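Local atomic coordinates of uncharacterized protein (Bacteroides ovatus, PDB entry 4DQA), a protein that is of unknown function but probably binds carbohydrate, pairing an E-set-like N-terminal domain with a concanavalin A-like lectin/glucanase domain. Residues A[167-172]-A[277-282]; A[143-148]-A[264-269]. All blocks are in the same frame, centred on the assembly; numbering follows the deposited sequence. Where two conformers were deposited one is given.

Interaction 1 of 2, residues A[167-172]-A[277-282]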
loop_
_atom_site.group_PDB
_atom_site.type_symbol
_atom_site.label_atom_id
_atom_site.label_comp_id
_atom_site.label_asym_id
_atom_site.label_seq_id
_atom_site.Cartn_x
_atom_site.Cartn_y
_atom_site.Cartn_z
ATOM N N ALA A 167 2.888 11.746 -2.045
ATOM C CA ALA A 167 3.385 11.140 -3.284
ATOM C C ALA A 167 4.677 10.412 -3.022
ATOM O O ALA A 167 5.442 10.763 -2.107
ATOM C CB ALA A 167 3.642 12.193 -4.321
ATOM N N LEU A 168 4.959 9.426 -3.865
ATOM C CA LEU A 168 6.318 8.902 -4.032
ATOM C C LEU A 168 6.956 9.715 -5.151
ATOM O O LEU A 168 6.365 9.885 -6.235
ATOM C CB LEU A 168 6.316 7.426 -4.426
ATOM C CG LEU A 168 5.796 6.482 -3.360
ATOM C CD1 LEU A 168 5.365 5.137 -3.974
ATOM C CD2 LEU A 168 6.808 6.264 -2.244
ATOM N N ILE A 169 8.166 10.215 -4.899
ATOM C CA ILE A 169 8.891 11.026 -5.877
ATOM C C ILE A 169 10.326 10.560 -6.012
ATOM O O ILE A 169 10.930 10.001 -5.110
ATOM C CB ILE A 169 8.889 12.542 -5.524
ATOM C CG1 ILE A 169 9.685 12.803 -4.246
ATOM C CG2 ILE A 169 7.455 13.036 -5.419
ATOM C CD1 ILE A 169 9.885 14.287 -3.983
ATOM N N ASN A 170 10.860 10.814 -7.203
ATOM C CA ASN A 170 12.245 10.524 -7.530
ATOM C C ASN A 170 12.716 11.625 -8.451
ATOM O O ASN A 170 12.262 11.741 -9.588
ATOM C CB ASN A 170 12.360 9.159 -8.203
ATOM C CG ASN A 170 13.790 8.732 -8.410
ATOM O OD1 ASN A 170 14.639 9.548 -8.743
ATOM N ND2 ASN A 170 14.075 7.456 -8.171
ATOM N N VAL A 171 13.604 12.468 -7.939
ATOM C CA VAL A 171 14.012 13.671 -8.646
ATOM C C VAL A 171 15.196 13.411 -9.576
ATOM O O VAL A 171 16.226 12.868 -9.151
ATOM C CB VAL A 171 14.425 14.750 -7.625
ATOM C CG1 VAL A 171 14.812 16.031 -8.324
ATOM C CG2 VAL A 171 13.297 15.023 -6.659
ATOM N N ASP A 172 15.058 13.823 -10.840
ATOM C CA ASP A 172 16.158 13.730 -11.783
ATOM C C ASP A 172 17.204 14.819 -11.535
ATOM O O ASP A 172 18.425 14.562 -11.550
ATOM C CB ASP A 172 15.657 13.820 -13.227
ATOM C CG ASP A 172 14.968 12.544 -13.704
ATOM O OD1 ASP A 172 15.306 11.448 -13.223
ATOM O OD2 ASP A 172 14.114 12.647 -14.601
ATOM N N ARG A 277 7.834 26.437 -13.048
ATOM C CA ARG A 277 8.454 25.644 -11.997
ATOM C C ARG A 277 8.243 24.127 -12.164
ATOM O O ARG A 277 7.848 23.410 -11.237
ATOM C CB ARG A 277 7.993 26.149 -10.629
ATOM C CG ARG A 277 8.393 27.589 -10.395
ATOM C CD ARG A 277 7.535 28.281 -9.356
ATOM N NE ARG A 277 7.740 29.717 -9.424
ATOM C CZ ARG A 277 7.063 30.602 -8.708
ATOM N NH1 ARG A 277 6.208 30.198 -7.785
ATOM N NH2 ARG A 277 7.277 31.891 -8.908
ATOM N N PRO A 278 8.578 23.608 -13.351
ATOM C CA PRO A 278 8.355 22.177 -13.570
ATOM C C PRO A 278 9.225 21.261 -12.718
ATOM O O PRO A 278 10.412 21.537 -12.484
ATOM C CB PRO A 278 8.714 21.979 -15.040
ATOM C CG PRO A 278 9.649 23.124 -15.367
ATOM C CD PRO A 278 9.181 24.270 -14.519
ATOM N N PHE A 279 8.629 20.144 -12.317
ATOM C CA PHE A 279 9.343 19.050 -11.718
ATOM C C PHE A 279 10.030 18.245 -12.786
ATOM O O PHE A 279 9.461 18.002 -13.851
ATOM C CB PHE A 279 8.312 18.176 -11.023
ATOM C CG PHE A 279 8.880 17.067 -10.177
ATOM C CD1 PHE A 279 9.293 17.326 -8.896
ATOM C CD2 PHE A 279 8.871 15.759 -10.609
ATOM C CE1 PHE A 279 9.800 16.302 -8.095
ATOM C CE2 PHE A 279 9.358 14.730 -9.804
ATOM C CZ PHE A 279 9.813 15.006 -8.555
ATOM N N HIS A 280 11.264 17.801 -12.505
ATOM C CA HIS A 280 11.969 16.895 -13.393
ATOM C C HIS A 280 12.282 15.622 -12.655
ATOM O O HIS A 280 13.163 15.591 -11.785
ATOM C CB HIS A 280 13.255 17.534 -13.887
ATOM C CG HIS A 280 13.004 18.696 -14.787
ATOM N ND1 HIS A 280 12.865 19.982 -14.326
ATOM C CD2 HIS A 280 12.792 18.744 -16.123
ATOM C CE1 HIS A 280 12.623 20.786 -15.350
ATOM N NE2 HIS A 280 12.552 20.060 -16.444
ATOM N N GLY A 281 11.535 14.560 -12.966
ATOM C CA GLY A 281 11.667 13.293 -12.252
ATOM C C GLY A 281 10.449 12.439 -12.458
ATOM O O GLY A 281 9.721 12.617 -13.430
ATOM N N LYS A 282 10.256 11.489 -11.565
ATOM C CA LYS A 282 9.122 10.589 -11.623
ATOM C C LYS A 282 8.269 10.708 -10.376
ATOM O O LYS A 282 8.773 11.028 -9.289
ATOM C CB LYS A 282 9.588 9.149 -11.778
ATOM C CG LYS A 282 10.356 8.873 -13.054
ATOM C CD LYS A 282 10.836 7.422 -13.046
ATOM C CE LYS A 282 11.663 7.046 -14.237
ATOM N NZ LYS A 282 12.997 7.718 -14.164
HETATM O O HOH W 1 13.449 10.027 -11.709
HETATM O O HOH W 2 12.653 10.422 -15.189
#
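Phe-279 turns its ring away from its own backbone N (chi1 -172°), which brings CZ and CE1 up to Val-171, and the rotation of Val-171 (chi1 -178°) in turn directs CG2 to that ring. Phe-279 CZ and CE1 each lie 4.0 Å from Val-171 CG2, and the same CZ is 4.0 Å from Ile-169 CB, so one ring atom spans two alternate residues of the strand. The approach is oblique, and the contact is apolar.

Backbone pairing accompanies this packing. Asn-170 and Lys-282 form an antiparallel hydrogen-bonded pair: Asn-170 N reaches Lys-282 O at 3.0 Å, and Lys-282 N returns to Asn-170 O at 2.8 Å. Asp-172 N extends the ladder to His-280 O at 2.8 Å. Between them Gly-281, lacking a side chain, brings its CA to 4.3 Å from Val-171 CA, at the point where the 277-282 segment turns a corner.

Asp-172 and Lys-282 carry opposite charges but make no direct salt bridge; water 2 links them, donating to Asp-172 OD2 at 2.7 Å and accepting from Lys-282 NZ at 2.9 Å.

Strand 163-171 lies between 282-289 and 223-231, bonded to the latter through Ile-169 and Tyr-224, while Trp-223 packs on Asn-170 and Lys-282 and Phe-279 touches Phe-145 of strand 141-146.

Interaction 2 of 2, residues A[143-148]-A[264-269]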
loop_
_atom_site.group_PDB
_atom_site.type_symbol
_atom_site.label_atom_id
_atom_site.label_comp_id
_atom_site.label_asym_id
_atom_site.label_seq_id
_atom_site.Cartn_x
_atom_site.Cartn_y
_atom_site.Cartn_z
ATOM N N GLY A 143 5.247 7.619 -13.330
ATOM C CA GLY A 143 4.985 8.635 -14.327
ATOM C C GLY A 143 6.113 9.621 -14.480
ATOM O O GLY A 143 6.675 10.086 -13.479
ATOM N N ASN A 144 6.465 9.920 -15.732
ATOM C CA ASN A 144 7.544 10.843 -16.036
ATOM C C ASN A 144 7.110 12.286 -16.085
ATOM O O ASN A 144 6.087 12.614 -16.681
ATOM C CB ASN A 144 8.207 10.496 -17.365
ATOM C CG ASN A 144 9.566 11.145 -17.505
ATOM O OD1 ASN A 144 10.436 10.929 -16.675
ATOM N ND2 ASN A 144 9.734 11.920 -18.528
ATOM N N PHE A 145 7.924 13.162 -15.498
ATOM C CA PHE A 145 7.709 14.603 -15.558
ATOM C C PHE A 145 8.993 15.234 -16.056
ATOM O O PHE A 145 10.070 15.033 -15.491
ATOM C CB PHE A 145 7.347 15.143 -14.182
ATOM C CG PHE A 145 5.982 14.731 -13.728
ATOM C CD1 PHE A 145 5.780 13.483 -13.162
ATOM C CD2 PHE A 145 4.887 15.574 -13.911
ATOM C CE1 PHE A 145 4.543 13.089 -12.784
ATOM C CE2 PHE A 145 3.625 15.183 -13.507
ATOM C CZ PHE A 145 3.456 13.927 -12.949
ATOM N N SER A 146 8.866 15.883 -17.196
ATOM C CA SER A 146 9.905 16.666 -17.804
ATOM C C SER A 146 9.203 17.789 -18.552
ATOM O O SER A 146 9.150 17.799 -19.789
ATOM C CB SER A 146 10.698 15.789 -18.754
ATOM O OG SER A 146 11.731 16.530 -19.385
ATOM N N ASN A 147 8.666 18.735 -17.780
ATOM C CA ASN A 147 7.796 19.798 -18.291
ATOM C C ASN A 147 6.394 19.272 -18.638
ATOM O O ASN A 147 5.867 19.487 -19.728
ATOM C CB ASN A 147 8.417 20.528 -19.479
ATOM C CG ASN A 147 7.829 21.912 -19.673
ATOM O OD1 ASN A 147 7.448 22.578 -18.708
ATOM N ND2 ASN A 147 7.753 22.353 -20.917
ATOM N N HIS A 148 5.822 18.556 -17.674
ATOM C CA HIS A 148 4.483 17.986 -17.724
ATOM C C HIS A 148 3.659 18.424 -16.548
ATOM O O HIS A 148 4.145 18.578 -15.424
ATOM C CB HIS A 148 4.581 16.454 -17.779
ATOM C CG HIS A 148 5.256 15.982 -19.012
ATOM N ND1 HIS A 148 6.615 15.843 -19.100
ATOM C CD2 HIS A 148 4.774 15.773 -20.254
ATOM C CE1 HIS A 148 6.946 15.493 -20.336
ATOM N NE2 HIS A 148 5.843 15.446 -21.048
ATOM N N PHE A 264 -5.380 23.936 -8.937
ATOM C CA PHE A 264 -4.491 22.903 -8.467
ATOM C C PHE A 264 -3.730 22.295 -9.641
ATOM O O PHE A 264 -4.316 21.941 -10.669
ATOM C CB PHE A 264 -5.324 21.831 -7.761
ATOM C CG PHE A 264 -4.541 20.861 -6.929
ATOM C CD1 PHE A 264 -3.925 19.758 -7.511
ATOM C CD2 PHE A 264 -4.473 20.995 -5.548
ATOM C CE1 PHE A 264 -3.211 18.835 -6.758
ATOM C CE2 PHE A 264 -3.763 20.060 -4.789
ATOM C CZ PHE A 264 -3.149 18.978 -5.387
ATOM N N TYR A 265 -2.430 22.134 -9.459
ATOM C CA TYR A 265 -1.570 21.496 -10.451
ATOM C C TYR A 265 -0.682 20.457 -9.824
ATOM O O TYR A 265 -0.281 20.588 -8.660
ATOM C CB TYR A 265 -0.655 22.519 -11.144
ATOM C CG TYR A 265 -1.320 23.247 -12.287
ATOM C CD1 TYR A 265 -1.422 22.630 -13.529
ATOM C CD2 TYR A 265 -1.884 24.499 -12.130
ATOM C CE1 TYR A 265 -2.036 23.284 -14.589
ATOM C CE2 TYR A 265 -2.516 25.160 -13.195
ATOM C CZ TYR A 265 -2.593 24.510 -14.423
ATOM O OH TYR A 265 -3.225 25.205 -15.462
ATOM N N ILE A 266 -0.348 19.442 -10.620
ATOM C CA ILE A 266 0.703 18.484 -10.293
ATOM C C ILE A 266 1.816 18.659 -11.319
ATOM O O ILE A 266 1.569 18.735 -12.524
ATOM C CB ILE A 266 0.183 17.022 -10.343
ATOM C CG1 ILE A 266 -0.909 16.841 -9.289
ATOM C CG2 ILE A 266 1.325 16.032 -10.138
ATOM C CD1 ILE A 266 -1.787 15.622 -9.522
ATOM N N GLY A 267 3.053 18.798 -10.851
ATOM C CA GLY A 267 4.221 18.716 -11.718
ATOM C C GLY A 267 4.691 19.975 -12.412
ATOM O O GLY A 267 5.859 20.032 -12.795
ATOM N N ARG A 268 3.810 20.954 -12.616
ATOM C CA ARG A 268 4.139 22.154 -13.400
ATOM C C ARG A 268 2.938 23.081 -13.291
ATOM O O ARG A 268 1.808 22.608 -13.396
ATOM C CB ARG A 268 4.387 21.776 -14.868
ATOM C CG ARG A 268 4.494 22.924 -15.843
ATOM C CD ARG A 268 4.602 22.424 -17.269
ATOM N NE ARG A 268 4.557 23.499 -18.247
ATOM C CZ ARG A 268 4.413 23.334 -19.561
ATOM N NH1 ARG A 268 4.264 22.113 -20.070
ATOM N NH2 ARG A 268 4.404 24.403 -20.348
ATOM N N ILE A 269 3.176 24.361 -13.000
ATOM C CA ILE A 269 2.107 25.342 -12.835
ATOM C C ILE A 269 1.912 25.941 -14.211
ATOM O O ILE A 269 2.452 27.002 -14.560
ATOM C CB ILE A 269 2.430 26.422 -11.796
ATOM C CG1 ILE A 269 2.985 25.786 -10.519
ATOM C CG2 ILE A 269 1.157 27.173 -11.473
ATOM C CD1 ILE A 269 3.660 26.807 -9.593
HETATM O O HOH W 3 7.222 18.729 -15.138
#
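The Phe-145 ring meets Gly-267 CA and Ile-266 CG2 obliquely and has His-148 O at its edge, in the ring plane. The second flat group, the Arg-268 guanidinium, has Asn-147 OD1 over one face, but only in one of two deposited conformers of Asn-147, so that arrangement is tentative. In the concanavalin A-like β-sandwich this contact joins two sheets: strand 141-146 belongs to one, and 264-266 is an outermost strand of the other.

The apolar half is measured by Phe-145 CD2 to Gly-267 CA at 3.9 Å and Phe-145 CZ to Ile-266 CG2 at 4.1 Å. Met-283 packs on both Phe-145 and Ile-266, so the pair sits against strand 282-289.

On the polar side Arg-268, extended from CG to NE, runs past Asn-147. In the conformer described, OD1 stands 3.0 Å off the guanidinium plane, nearer its border than its middle, with the amide and guanidinium planes 30° apart; the angle is poor for a bond. Arg-268 NH1 gives a weak hydrogen bond to Asn-147 O (3.1 Å, 122°), while its stronger partner is Glu-276, salt-bridged to NH2.

The carbonyl of His-148 also presses on the Arg-268 side chain, His-148 O to Arg-268 CB 3.3 Å. Water 3 bridges the backbones, accepting from His-148 N at 2.9 Å and lying 3.0 Å from Gly-267 O.

From the N terminus the segments come in the order 143-148, 167-172, 264-269, 277-282. Interaction 2 closes a loop between the first and third, 116 residues apart at their nearest ends, and interaction 1 closes one between the second and fourth, 105 residues apart, so the two loops cross instead of nesting. Their centres lie only about 8 Å apart, and the segments touch directly: Gly-281 O is 2.8 Å from Phe-145 N and Phe-279 N is 2.8 Å from Gly-267 O, both probable hydrogen bonds. The 277-282 segment is therefore the common link. Interaction 1 ties it to strand 163-171 within the eight-strand sheet, and interaction 2 ties the two sheets of the sandwich together.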